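PDB 2GE3: probable acetyltransferase from Agrobacterium tumefaciens, which binds acetyl coenzyme A and probably transfers its acetyl group to an amine-bearing acceptor, as GNAT-family enzymes do. Local coordinates for residues A[8-13]-A[103-108]; A[27-30]-A[34-37]; A[51-54]-A[59-62]; A[75-78]-A[83-86]. All blocks are in the same frame, centred on the assembly; numbering follows the deposited sequence.

Contact 1 of 4, residues A[8-13]-A[103-108]. With ACO (acetyl coenzyme *a), chain E.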
loop_
_atom_site.group_PDB
_atom_site.type_symbol
_atom_site.label_atom_id
_atom_site.label_comp_id
_atom_site.label_asym_id
_atom_site.label_seq_id
_atom_site.Cartn_x
_atom_site.Cartn_y
_atom_site.Cartn_z
ATOM N N VAL A 8 21.896 -9.092 23.531
ATOM C CA VAL A 8 20.718 -8.420 22.985
ATOM C C VAL A 8 19.473 -9.073 23.530
ATOM O O VAL A 8 19.383 -10.290 23.580
ATOM C CB VAL A 8 20.678 -8.425 21.461
ATOM C CG1 VAL A 8 19.375 -7.889 20.965
ATOM C CG2 VAL A 8 21.803 -7.551 20.927
ATOM N N THR A 9 18.542 -8.246 23.993
ATOM C CA THR A 9 17.197 -8.707 24.366
ATOM C C THR A 9 16.148 -8.112 23.488
ATOM O O THR A 9 16.225 -6.924 23.117
ATOM C CB THR A 9 16.903 -8.362 25.796
ATOM O OG1 THR A 9 17.985 -8.908 26.547
ATOM C CG2 THR A 9 15.633 -9.060 26.278
ATOM N N ILE A 10 15.190 -8.969 23.112
ATOM C CA ILE A 10 14.048 -8.584 22.266
ATOM C C ILE A 10 12.804 -8.515 23.154
ATOM O O ILE A 10 12.522 -9.417 23.876
ATOM C CB ILE A 10 13.885 -9.612 21.135
ATOM C CG1 ILE A 10 15.064 -9.490 20.163
ATOM C CG2 ILE A 10 12.496 -9.464 20.458
ATOM C CD1 ILE A 10 15.293 -10.652 19.381
ATOM N N LYS A 11 12.050 -7.438 23.099
ATOM C CA LYS A 11 10.866 -7.314 23.937
ATOM C C LYS A 11 9.858 -6.446 23.190
ATOM O O LYS A 11 10.259 -5.709 22.276
ATOM C CB LYS A 11 11.241 -6.650 25.262
ATOM C CG LYS A 11 12.003 -5.365 25.016
ATOM C CD LYS A 11 12.700 -4.867 26.255
ATOM C CE LYS A 11 13.610 -5.929 26.884
ATOM N NZ LYS A 11 14.835 -5.274 27.460
ATOM N N PRO A 12 8.553 -6.536 23.573
ATOM C CA PRO A 12 7.548 -5.606 23.007
ATOM C C PRO A 12 7.955 -4.185 23.300
ATOM O O PRO A 12 8.638 -3.917 24.268
ATOM C CB PRO A 12 6.196 -6.034 23.667
ATOM C CG PRO A 12 6.459 -7.483 24.078
ATOM C CD PRO A 12 7.957 -7.502 24.509
ATOM N N ILE A 13 7.676 -3.280 22.395
ATOM C CA ILE A 13 8.055 -1.906 22.623
ATOM C C ILE A 13 7.164 -1.294 23.755
ATOM O O ILE A 13 5.934 -1.597 23.880
ATOM C CB ILE A 13 7.984 -1.080 21.319
ATOM C CG1 ILE A 13 8.799 0.227 21.473
ATOM C CG2 ILE A 13 6.509 -0.830 20.946
ATOM C CD1 ILE A 13 9.156 0.994 20.083
ATOM N N GLY A 103 18.037 -10.294 13.194
ATOM C CA GLY A 103 16.836 -10.068 12.408
ATOM C C GLY A 103 15.942 -11.278 12.420
ATOM O O GLY A 103 14.735 -11.153 12.495
ATOM N N ALA A 104 16.546 -12.460 12.305
ATOM C CA ALA A 104 15.793 -13.720 12.358
ATOM C C ALA A 104 15.067 -13.848 13.652
ATOM O O ALA A 104 13.888 -14.152 13.640
ATOM C CB ALA A 104 16.705 -14.892 12.084
ATOM N N ARG A 105 15.718 -13.472 14.774
ATOM C CA ARG A 105 15.066 -13.544 16.081
ATOM C C ARG A 105 13.962 -12.542 16.259
ATOM O O ARG A 105 12.917 -12.852 16.776
ATOM C CB ARG A 105 16.079 -13.324 17.256
ATOM C CG ARG A 105 17.231 -14.333 17.429
ATOM C CD ARG A 105 17.669 -14.163 18.863
ATOM N NE ARG A 105 18.839 -13.436 19.028
ATOM C CZ ARG A 105 19.141 -12.676 20.081
ATOM N NH1 ARG A 105 18.295 -12.428 21.077
ATOM N NH2 ARG A 105 20.334 -12.118 20.078
ATOM N N LEU A 106 14.221 -11.302 15.900
ATOM C CA LEU A 106 13.168 -10.260 15.928
ATOM C C LEU A 106 11.958 -10.626 15.055
ATOM O O LEU A 106 10.810 -10.441 15.497
ATOM C CB LEU A 106 13.760 -8.968 15.396
ATOM C CG LEU A 106 13.796 -7.549 15.976
ATOM C CD1 LEU A 106 13.650 -7.363 17.470
ATOM C CD2 LEU A 106 15.135 -6.873 15.396
HETATM N N MSE A 107 12.195 -11.124 13.830
HETATM C CA MSE A 107 11.112 -11.583 12.971
HETATM C C MSE A 107 10.284 -12.705 13.565
HETATM O O MSE A 107 9.098 -12.614 13.556
HETATM C CB MSE A 107 11.631 -12.086 11.633
HETATM C CG MSE A 107 10.691 -11.750 10.433
HETATM SE SE MSE A 107 11.927 -11.546 8.812
HETATM C CE MSE A 107 13.236 -10.864 9.961
ATOM N N ARG A 108 10.927 -13.777 14.075
ATOM C CA ARG A 108 10.211 -14.850 14.753
ATOM C C ARG A 108 9.284 -14.441 15.863
ATOM O O ARG A 108 8.174 -15.002 16.002
ATOM C CB ARG A 108 11.205 -15.924 15.254
ATOM C CG ARG A 108 11.959 -16.476 14.102
ATOM C CD ARG A 108 12.384 -17.875 14.154
ATOM N NE ARG A 108 13.772 -17.947 13.774
ATOM C CZ ARG A 108 14.293 -18.433 12.659
ATOM N NH1 ARG A 108 13.542 -19.003 11.606
ATOM N NH2 ARG A 108 15.634 -18.377 12.635
HETATM N N1A ACO E . 23.687 -11.721 0.247
HETATM C C2A ACO E . 23.040 -12.871 0.442
HETATM N N3A ACO E . 22.773 -13.308 1.686
HETATM C C4A ACO E . 23.183 -12.608 2.773
HETATM C C5A ACO E . 23.863 -11.354 2.632
HETATM C C6A ACO E . 24.122 -10.917 1.264
HETATM N N6A ACO E . 24.766 -9.686 1.122
HETATM N N7A ACO E . 24.205 -10.890 3.900
HETATM C C8A ACO E . 23.722 -11.744 4.804
HETATM N N9A ACO E . 23.152 -12.773 4.123
HETATM C C1B ACO E . 22.482 -13.880 4.756
HETATM C C2B ACO E . 23.144 -14.447 6.000
HETATM O O2B ACO E . 23.991 -15.520 5.533
HETATM C C3B ACO E . 21.851 -14.887 6.703
HETATM O O3B ACO E . 21.327 -16.034 6.016
HETATM P P3B ACO E . 21.678 -17.605 6.339
HETATM O O7A ACO E . 23.124 -17.952 6.007
HETATM O O8A ACO E . 20.714 -18.195 5.308
HETATM O O9A ACO E . 21.543 -17.723 7.821
HETATM C C4B ACO E . 20.812 -13.803 6.411
HETATM O O4B ACO E . 21.208 -13.291 5.145
HETATM C C5B ACO E . 20.884 -12.646 7.448
HETATM O O5B ACO E . 20.269 -13.093 8.647
HETATM P P1A ACO E . 20.280 -12.321 9.987
HETATM O O1A ACO E . 19.145 -12.928 10.723
HETATM O O2A ACO E . 21.745 -12.465 10.336
HETATM O O3A ACO E . 19.909 -10.829 9.465
HETATM P P2A ACO E . 20.124 -9.432 10.134
HETATM O O4A ACO E . 20.310 -9.388 11.618
HETATM O O5A ACO E . 21.212 -8.813 9.300
HETATM O O6A ACO E . 18.676 -8.718 9.809
HETATM C CBP ACO E . 18.019 -7.064 8.131
HETATM C CCP ACO E . 18.296 -8.548 8.427
HETATM C CDP ACO E . 17.787 -6.944 6.588
HETATM C CEP ACO E . 16.809 -6.555 8.914
HETATM C CAP ACO E . 19.183 -6.109 8.616
HETATM O OAP ACO E . 20.336 -6.548 7.942
HETATM C C9P ACO E . 19.079 -4.629 8.370
HETATM O O9P ACO E . 18.548 -3.907 9.213
HETATM N N8P ACO E . 19.593 -4.116 7.234
HETATM C C7P ACO E . 19.382 -2.678 6.948
HETATM C C6P ACO E . 17.927 -2.265 6.881
HETATM C C5P ACO E . 16.980 -3.121 6.075
HETATM O O5P ACO E . 17.301 -3.665 5.023
HETATM N N4P ACO E . 15.728 -3.201 6.546
HETATM C C3P ACO E . 14.821 -4.228 6.074
HETATM C C2P ACO E . 14.462 -3.950 4.635
HETATM S S1P ACO E . 13.463 -2.485 4.532
HETATM C C ACO E . 12.818 -3.382 3.278
HETATM O O ACO E . 12.940 -4.576 3.328
HETATM C CH3 ACO E . 12.046 -2.598 2.246
#

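Contact 2 of 4, residues A[27-30]-A[34-37]. With ACO (acetyl coenzyme *a), chain E.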
loop_
_atom_site.group_PDB
_atom_site.type_symbol
_atom_site.label_atom_id
_atom_site.label_comp_id
_atom_site.label_asym_id
_atom_site.label_seq_id
_atom_site.Cartn_x
_atom_site.Cartn_y
_atom_site.Cartn_z
ATOM N N ALA A 27 18.781 6.805 12.091
ATOM C CA ALA A 27 20.098 6.281 11.655
ATOM C C ALA A 27 19.982 5.339 10.432
ATOM O O ALA A 27 20.648 5.535 9.449
ATOM C CB ALA A 27 20.805 5.585 12.804
ATOM N N VAL A 28 19.140 4.320 10.484
ATOM C CA VAL A 28 18.969 3.400 9.361
ATOM C C VAL A 28 18.338 4.061 8.105
ATOM O O VAL A 28 18.742 3.748 6.944
ATOM C CB VAL A 28 18.189 2.109 9.798
ATOM C CG1 VAL A 28 17.906 1.203 8.664
ATOM C CG2 VAL A 28 18.937 1.336 10.982
ATOM N N SER A 29 17.362 4.955 8.300
ATOM C CA SER A 29 16.659 5.627 7.136
ATOM C C SER A 29 17.666 6.492 6.377
ATOM O O SER A 29 17.680 6.510 5.097
ATOM C CB SER A 29 15.492 6.495 7.569
ATOM O OG SER A 29 14.602 5.731 8.358
ATOM N N ARG A 30 18.509 7.154 7.156
ATOM C CA ARG A 30 19.481 8.170 6.609
ATOM C C ARG A 30 20.648 7.589 5.813
ATOM O O ARG A 30 21.401 8.298 5.160
ATOM C CB ARG A 30 19.954 9.147 7.703
ATOM C CG ARG A 30 18.838 10.139 8.137
ATOM C CD ARG A 30 19.319 11.218 9.149
ATOM N NE ARG A 30 20.499 10.773 9.860
ATOM C CZ ARG A 30 21.477 11.556 10.342
ATOM N NH1 ARG A 30 21.474 12.875 10.155
ATOM N NH2 ARG A 30 22.499 10.989 10.987
ATOM N N TYR A 34 18.063 1.167 2.184
ATOM C CA TYR A 34 17.199 0.057 2.491
ATOM C C TYR A 34 15.739 0.425 2.697
ATOM O O TYR A 34 14.870 -0.250 2.214
ATOM C CB TYR A 34 17.732 -0.651 3.725
ATOM C CG TYR A 34 19.231 -0.843 3.742
ATOM C CD1 TYR A 34 20.030 -0.093 4.618
ATOM C CD2 TYR A 34 19.862 -1.780 2.897
ATOM C CE1 TYR A 34 21.433 -0.296 4.704
ATOM C CE2 TYR A 34 21.247 -1.969 2.936
ATOM C CZ TYR A 34 22.014 -1.226 3.855
ATOM O OH TYR A 34 23.374 -1.377 3.933
ATOM N N LEU A 35 15.456 1.486 3.431
ATOM C CA LEU A 35 14.072 1.807 3.814
ATOM C C LEU A 35 13.368 2.667 2.785
ATOM O O LEU A 35 14.023 3.360 2.013
ATOM C CB LEU A 35 14.113 2.551 5.202
ATOM C CG LEU A 35 14.647 1.754 6.389
ATOM C CD1 LEU A 35 14.570 2.505 7.728
ATOM C CD2 LEU A 35 13.990 0.394 6.467
ATOM N N SER A 36 12.066 2.718 2.849
ATOM C CA SER A 36 11.300 3.577 1.938
ATOM C C SER A 36 11.106 5.025 2.391
ATOM O O SER A 36 10.565 5.857 1.645
ATOM C CB SER A 36 9.889 3.008 1.658
ATOM O OG SER A 36 9.017 3.270 2.757
ATOM N N PHE A 37 11.482 5.313 3.620
ATOM C CA PHE A 37 11.606 6.704 4.020
ATOM C C PHE A 37 13.107 7.027 4.174
ATOM O O PHE A 37 13.922 6.126 4.444
ATOM C CB PHE A 37 10.740 6.996 5.262
ATOM C CG PHE A 37 10.886 6.004 6.306
ATOM C CD1 PHE A 37 10.465 4.714 6.105
ATOM C CD2 PHE A 37 11.501 6.334 7.488
ATOM C CE1 PHE A 37 10.627 3.777 7.068
ATOM C CE2 PHE A 37 11.670 5.416 8.446
ATOM C CZ PHE A 37 11.220 4.131 8.252
HETATM N N1A ACO E . 23.687 -11.721 0.247
HETATM C C2A ACO E . 23.040 -12.871 0.442
HETATM N N3A ACO E . 22.773 -13.308 1.686
HETATM C C4A ACO E . 23.183 -12.608 2.773
HETATM C C5A ACO E . 23.863 -11.354 2.632
HETATM C C6A ACO E . 24.122 -10.917 1.264
HETATM N N6A ACO E . 24.766 -9.686 1.122
HETATM N N7A ACO E . 24.205 -10.890 3.900
HETATM C C8A ACO E . 23.722 -11.744 4.804
HETATM N N9A ACO E . 23.152 -12.773 4.123
HETATM C C1B ACO E . 22.482 -13.880 4.756
HETATM C C2B ACO E . 23.144 -14.447 6.000
HETATM O O2B ACO E . 23.991 -15.520 5.533
HETATM C C3B ACO E . 21.851 -14.887 6.703
HETATM O O3B ACO E . 21.327 -16.034 6.016
HETATM P P3B ACO E . 21.678 -17.605 6.339
HETATM O O7A ACO E . 23.124 -17.952 6.007
HETATM O O8A ACO E . 20.714 -18.195 5.308
HETATM O O9A ACO E . 21.543 -17.723 7.821
HETATM C C4B ACO E . 20.812 -13.803 6.411
HETATM O O4B ACO E . 21.208 -13.291 5.145
HETATM C C5B ACO E . 20.884 -12.646 7.448
HETATM O O5B ACO E . 20.269 -13.093 8.647
HETATM P P1A ACO E . 20.280 -12.321 9.987
HETATM O O1A ACO E . 19.145 -12.928 10.723
HETATM O O2A ACO E . 21.745 -12.465 10.336
HETATM O O3A ACO E . 19.909 -10.829 9.465
HETATM P P2A ACO E . 20.124 -9.432 10.134
HETATM O O4A ACO E . 20.310 -9.388 11.618
HETATM O O5A ACO E . 21.212 -8.813 9.300
HETATM O O6A ACO E . 18.676 -8.718 9.809
HETATM C CBP ACO E . 18.019 -7.064 8.131
HETATM C CCP ACO E . 18.296 -8.548 8.427
HETATM C CDP ACO E . 17.787 -6.944 6.588
HETATM C CEP ACO E . 16.809 -6.555 8.914
HETATM C CAP ACO E . 19.183 -6.109 8.616
HETATM O OAP ACO E . 20.336 -6.548 7.942
HETATM C C9P ACO E . 19.079 -4.629 8.370
HETATM O O9P ACO E . 18.548 -3.907 9.213
HETATM N N8P ACO E . 19.593 -4.116 7.234
HETATM C C7P ACO E . 19.382 -2.678 6.948
HETATM C C6P ACO E . 17.927 -2.265 6.881
HETATM C C5P ACO E . 16.980 -3.121 6.075
HETATM O O5P ACO E . 17.301 -3.665 5.023
HETATM N N4P ACO E . 15.728 -3.201 6.546
HETATM C C3P ACO E . 14.821 -4.228 6.074
HETATM C C2P ACO E . 14.462 -3.950 4.635
HETATM S S1P ACO E . 13.463 -2.485 4.532
HETATM C C ACO E . 12.818 -3.382 3.278
HETATM O O ACO E . 12.940 -4.576 3.328
HETATM C CH3 ACO E . 12.046 -2.598 2.246
HETATM O O HOH W 1 17.911 3.098 3.965
HETATM O O HOH W 2 16.271 4.943 3.323
#

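Contact 3 of 4, residues A[51-54]-A[59-62]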
loop_
_atom_site.group_PDB
_atom_site.type_symbol
_atom_site.label_atom_id
_atom_site.label_comp_id
_atom_site.label_asym_id
_atom_site.label_seq_id
_atom_site.Cartn_x
_atom_site.Cartn_y
_atom_site.Cartn_z
ATOM N N LEU A 51 2.518 4.917 20.635
ATOM C CA LEU A 51 1.392 4.876 21.604
ATOM C C LEU A 51 0.185 4.135 21.047
ATOM O O LEU A 51 -0.341 3.294 21.717
ATOM C CB LEU A 51 1.031 6.275 22.153
ATOM C CG LEU A 51 1.755 6.748 23.464
ATOM C CD1 LEU A 51 3.072 6.008 23.880
ATOM C CD2 LEU A 51 1.939 8.270 23.454
ATOM N N ASP A 52 -0.197 4.427 19.812
ATOM C CA ASP A 52 -1.318 3.774 19.102
ATOM C C ASP A 52 -1.148 2.247 18.898
ATOM O O ASP A 52 -2.078 1.450 19.095
ATOM C CB ASP A 52 -1.439 4.442 17.721
ATOM C CG ASP A 52 -2.726 4.087 16.976
ATOM O OD1 ASP A 52 -3.841 4.150 17.559
ATOM O OD2 ASP A 52 -2.635 3.788 15.764
HETATM N N MSE A 53 0.036 1.846 18.453
HETATM C CA MSE A 53 0.354 0.446 18.304
HETATM C C MSE A 53 0.207 -0.350 19.617
HETATM O O MSE A 53 -0.420 -1.406 19.634
HETATM C CB MSE A 53 1.772 0.336 17.790
HETATM C CG MSE A 53 1.909 1.064 16.461
HETATM SE SE MSE A 53 1.657 -0.200 14.975
HETATM C CE MSE A 53 3.651 -0.648 14.778
ATOM N N ILE A 54 0.804 0.158 20.698
ATOM C CA ILE A 54 0.697 -0.451 21.996
ATOM C C ILE A 54 -0.795 -0.556 22.398
ATOM O O ILE A 54 -1.252 -1.592 22.849
ATOM C CB ILE A 54 1.496 0.359 23.040
ATOM C CG1 ILE A 54 2.994 0.254 22.732
ATOM C CG2 ILE A 54 1.162 -0.070 24.477
ATOM C CD1 ILE A 54 3.872 1.116 23.648
ATOM N N PRO A 59 1.760 -5.814 16.746
ATOM C CA PRO A 59 3.074 -6.412 17.117
ATOM C C PRO A 59 4.213 -5.447 16.790
ATOM O O PRO A 59 4.263 -4.924 15.673
ATOM C CB PRO A 59 3.164 -7.678 16.259
ATOM C CG PRO A 59 1.811 -7.883 15.672
ATOM C CD PRO A 59 1.015 -6.626 15.763
ATOM N N GLN A 60 5.013 -5.108 17.797
ATOM C CA GLN A 60 6.070 -4.196 17.611
ATOM C C GLN A 60 7.148 -4.501 18.634
ATOM O O GLN A 60 6.932 -4.379 19.824
ATOM C CB GLN A 60 5.598 -2.750 17.708
ATOM C CG GLN A 60 6.723 -1.713 17.496
ATOM C CD GLN A 60 6.114 -0.283 17.366
ATOM O OE1 GLN A 60 5.124 0.075 18.079
ATOM N NE2 GLN A 60 6.644 0.493 16.400
ATOM N N PHE A 61 8.310 -4.923 18.150
ATOM C CA PHE A 61 9.354 -5.432 19.030
ATOM C C PHE A 61 10.623 -4.637 18.846
ATOM O O PHE A 61 10.930 -4.185 17.735
ATOM C CB PHE A 61 9.595 -6.931 18.708
ATOM C CG PHE A 61 8.500 -7.824 19.217
ATOM C CD1 PHE A 61 7.268 -7.922 18.547
ATOM C CD2 PHE A 61 8.658 -8.482 20.425
ATOM C CE1 PHE A 61 6.191 -8.691 19.125
ATOM C CE2 PHE A 61 7.630 -9.238 20.966
ATOM C CZ PHE A 61 6.400 -9.335 20.320
ATOM N N VAL A 62 11.392 -4.489 19.940
ATOM C CA VAL A 62 12.675 -3.761 19.867
ATOM C C VAL A 62 13.792 -4.674 20.289
ATOM O O VAL A 62 13.562 -5.558 21.100
ATOM C CB VAL A 62 12.660 -2.430 20.607
ATOM C CG1 VAL A 62 11.861 -1.472 19.761
ATOM C CG2 VAL A 62 12.155 -2.613 22.115
#

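Contact 4 of 4, residues A[75-78]-A[83-86]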
loop_
_atom_site.group_PDB
_atom_site.type_symbol
_atom_site.label_atom_id
_atom_site.label_comp_id
_atom_site.label_asym_id
_atom_site.label_seq_id
_atom_site.Cartn_x
_atom_site.Cartn_y
_atom_site.Cartn_z
ATOM N N ILE A 75 4.629 -4.814 12.817
ATOM C CA ILE A 75 3.592 -5.211 11.854
ATOM C C ILE A 75 2.425 -4.208 11.992
ATOM O O ILE A 75 1.837 -4.103 13.078
ATOM C CB ILE A 75 3.195 -6.743 11.938
ATOM C CG1 ILE A 75 4.393 -7.633 11.583
ATOM C CG2 ILE A 75 2.002 -7.105 10.973
ATOM C CD1 ILE A 75 4.218 -9.184 11.724
ATOM N N ARG A 76 2.169 -3.416 10.941
ATOM C CA ARG A 76 0.976 -2.559 10.899
ATOM C C ARG A 76 -0.223 -3.256 10.220
ATOM O O ARG A 76 -0.183 -3.610 9.018
ATOM C CB ARG A 76 1.278 -1.180 10.299
ATOM C CG ARG A 76 1.629 -1.170 8.757
ATOM C CD ARG A 76 2.011 0.258 8.219
ATOM N NE ARG A 76 2.871 0.827 9.272
ATOM C CZ ARG A 76 4.182 0.655 9.312
ATOM N NH1 ARG A 76 4.775 -0.024 8.307
ATOM N NH2 ARG A 76 4.884 1.159 10.339
ATOM N N ARG A 77 -1.276 -3.470 11.027
ATOM C CA ARG A 77 -2.616 -3.877 10.558
ATOM C C ARG A 77 -3.249 -2.926 9.509
ATOM O O ARG A 77 -3.287 -1.724 9.725
ATOM C CB ARG A 77 -3.574 -4.050 11.725
ATOM C CG ARG A 77 -4.693 -5.040 11.404
ATOM C CD ARG A 77 -5.624 -5.274 12.594
ATOM N NE ARG A 77 -6.700 -6.187 12.268
ATOM C CZ ARG A 77 -7.835 -6.292 12.978
ATOM N NH1 ARG A 77 -8.041 -5.514 14.045
ATOM N NH2 ARG A 77 -8.785 -7.170 12.639
ATOM N N GLN A 78 -3.690 -3.503 8.364
ATOM C CA GLN A 78 -4.440 -2.786 7.309
ATOM C C GLN A 78 -5.749 -2.247 7.917
ATOM O O GLN A 78 -6.347 -2.853 8.801
ATOM C CB GLN A 78 -4.760 -3.673 6.094
ATOM C CG GLN A 78 -3.597 -3.978 5.138
ATOM C CD GLN A 78 -3.102 -2.767 4.281
ATOM O OE1 GLN A 78 -1.900 -2.468 4.281
ATOM N NE2 GLN A 78 -4.029 -2.062 3.559
ATOM N N ARG A 83 -9.331 -5.924 4.370
ATOM C CA ARG A 83 -7.894 -6.145 4.318
ATOM C C ARG A 83 -7.406 -6.270 5.752
ATOM O O ARG A 83 -6.234 -6.484 5.977
ATOM C CB ARG A 83 -7.180 -4.953 3.647
ATOM C CG ARG A 83 -7.569 -4.683 2.201
ATOM C CD ARG A 83 -6.640 -5.402 1.138
ATOM N NE ARG A 83 -5.265 -4.888 1.262
ATOM C CZ ARG A 83 -4.153 -5.603 1.537
ATOM N NH1 ARG A 83 -4.173 -6.952 1.671
ATOM N NH2 ARG A 83 -2.996 -4.932 1.699
ATOM N N ALA A 84 -8.302 -6.135 6.734
ATOM C CA ALA A 84 -7.915 -6.213 8.180
ATOM C C ALA A 84 -7.311 -7.488 8.719
ATOM O O ALA A 84 -6.759 -7.404 9.793
ATOM C CB ALA A 84 -9.089 -5.773 9.135
ATOM N N HIS A 85 -7.402 -8.644 8.016
ATOM C CA HIS A 85 -6.656 -9.862 8.326
ATOM C C HIS A 85 -5.160 -9.761 7.829
ATOM O O HIS A 85 -4.383 -10.678 8.058
ATOM C CB HIS A 85 -7.312 -11.065 7.608
ATOM C CG HIS A 85 -7.325 -10.912 6.102
ATOM N ND1 HIS A 85 -7.958 -9.853 5.487
ATOM C CD2 HIS A 85 -6.691 -11.595 5.109
ATOM C CE1 HIS A 85 -7.797 -9.933 4.171
ATOM N NE2 HIS A 85 -7.002 -10.960 3.914
ATOM N N CYS A 86 -4.767 -8.626 7.266
ATOM C CA CYS A 86 -3.420 -8.373 6.749
ATOM C C CYS A 86 -2.586 -7.349 7.509
ATOM O O CYS A 86 -3.118 -6.328 7.991
ATOM C CB CYS A 86 -3.551 -7.862 5.341
ATOM S SG CYS A 86 -2.055 -7.984 4.329
#

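Contact 1 of 4, residues A[8-13]-A[103-108]
I10 and L106 mark the closest approach of the two backbones, their CA atoms 6.6 Å apart where strand 9-12 passes the first turns of helix 102-117. I10 is a branched, apolar residue suited both to a strand and to a buried face. Its CG1 rests 3.7 Å from CD1 of L106, and CG2 lies hardly farther from that same methyl. With CG1 beside the backbone N (chi1 -69°), CD1 of I10 reaches over the helix to within 3.5 Å of CB of R105. The long arginine bends at chi3 and turns back toward V8. There NH1 of R105 gives a straight but weak hydrogen bond, 3.5 Å long, to O of V8, which lies at the edge of the guanidinium, in its plane.

The same helical turn carries the cofactor: N of G103 donates to O4A of acetyl coenzyme A (2.9 Å) and N of A104 to O1A (3.1 Å), the helix-start pyrophosphate site of GNAT enzymes. Glycine suits this place because O6A of the cofactor occupies the spot where a CB would stand. L106 also packs on strand 68-77, M107 faces helix 131-140, and strand 9-12 pairs with strand 60-65.

Contact 2 of 4, residues A[27-30]-A[34-37]
L35 reaches across to V28 and S29 at the end of helix 18-29, and its side chain ties this helix to the cofactor. CB of L35 sits over one face of the F37 ring, toward its rim. CG follows beside the backbone N (chi1 -64°), 4.0 Å from CG1 of V28, and there the chain forks. One branch, CD1, enters the angle between the two helix residues, 3.7 Å from CG1 of V28 and 3.3 Å from OG of S29. The other, CD2, ends 3.5 Å from S1P of acetyl coenzyme A, so a single leucine lines the thioester end of the pocket with one branch and packs on the helix with the other. S29, small enough for this close packing, brings OG obliquely to the F37 ring, 3.0 Å from its CE2, while the hydrogen bond of this OG goes to O of L25 within the helix.

Y34 lays one ring face against the pantetheine arm, with C7P of the cofactor 3.5 Å above the plane near the rim. Water joins the backbones: water 1 donates to O of V28 and accepts from N of Y34, and water 2 lies 2.8 Å from O of S29 and 2.9 Å from O of F37. Loop residues R98 and N130 pack on Y34. F37, in the loop between helices 18-29 and 43-55, packs on R80 of the second subunit.

Contact 3 of 4, residues A[51-54]-A[59-62]
M53 and Q60 form a buried helix-to-sheet packing contact between helix 43-55 and the start of strand 60-65, two elements joined by only a short connection. No hydrogen bond crosses it; the contact is one of selenomethionine carbon against a primary amide. The CB atoms of both residues point at the opposite segment, CA of M53 and CA of Q60 are 7.4 Å apart, and the two side chains cross at about a right angle.

Q60 stands straight out from the strand, with CG anti to the backbone N (chi1 -179°) and the chain extended beyond it, which carries the amide to the helix. Its OE1 ends 3.4 Å from CB of M53. The selenomethionine side chain, unbranched and flexible, is bent at both chi2 and chi3, and this double bend folds its methyl back over the amide. CE of M53 lies 3.6 Å from both CD and NE2 of Q60, so it sits over one face of the amide and does not single out one atom. The next residue, F61, faces the other side of the sheet and packs on helix 102-117, as does the ring of P59; strand 60-65 is thus sandwiched between two helices.

A buried amide needs a polar partner, and Q60 finds one in the neighbouring strand, where NE2 makes a weak hydrogen bond to OD2 of D74 in strand 68-77. The apolar methyl of M53, with no polar atom to offer, covers a face of the amide, and the hydrogen bonding is left to D74.

Contact 4 of 4, residues A[75-78]-A[83-86]
O of C86 receives N of Q78 and, more loosely, the CA-H of R77. The backbone N of Q78 makes a 2.9 Å hydrogen bond to this C86 oxygen that is essentially straight (179°), and CA of R77 adds a CA-H...O contact at 3.6 Å. Residues 83-86 form a type I beta turn, closed by N of C86 on O of R83.

The other strong bond leaves from a side chain. R77 holds CG anti to its own N (chi1 -154°) and runs extended to NE, which donates to O of A84 at 2.8 Å; the acceptor lies at the edge of the guanidinium, in its plane. A84 is small, and NH2 of R77 lies alongside it, 3.8 Å from CB of A84.

Q78 and R83 point the same way, side by side. CG of Q78 stands over one guanidinium face, near its rim, and CD of Q78 comes within 3.4 Å of NH2 of R83, the amide and guanidinium planes being 32° apart. Lying over the face, Q78 leaves the guanidinium edge to other partners: NH2 forms a salt bridge with E123 of strand 121-127, and NH1 donates to O of A151 of the second subunit. The turn sits where strand 68-77 ends and strand 86-93 begins, R76 pairing with T88 between them, with F117 of helix 102-117 against R77 and H85 reaching the second subunit.

In the fold
Contacts 1, 3 and 4 all reach the same mixed sheet, contact 1 at its edge strand 9-12, contact 3 on strand 60-65 and contact 4 on the hairpin of 68-77 with 86-93. Contacts 1 and 3, centres about 12 Å apart, share backbone pairing; contacts 3 and 4 meet through P59 and I75, their centres about 14 Å apart. Contact 1 closes a long loop of chain in which contacts 2, 3 and 4 follow in turn. Contacts 2 and 4, on opposite sides of the chain's centre, both meet the second subunit. The sheet thus links contacts 1, 3 and 4, while contacts 1 and 2, centres about 19 Å apart, hold the cofactor at its pyrophosphate and its pantetheine arm.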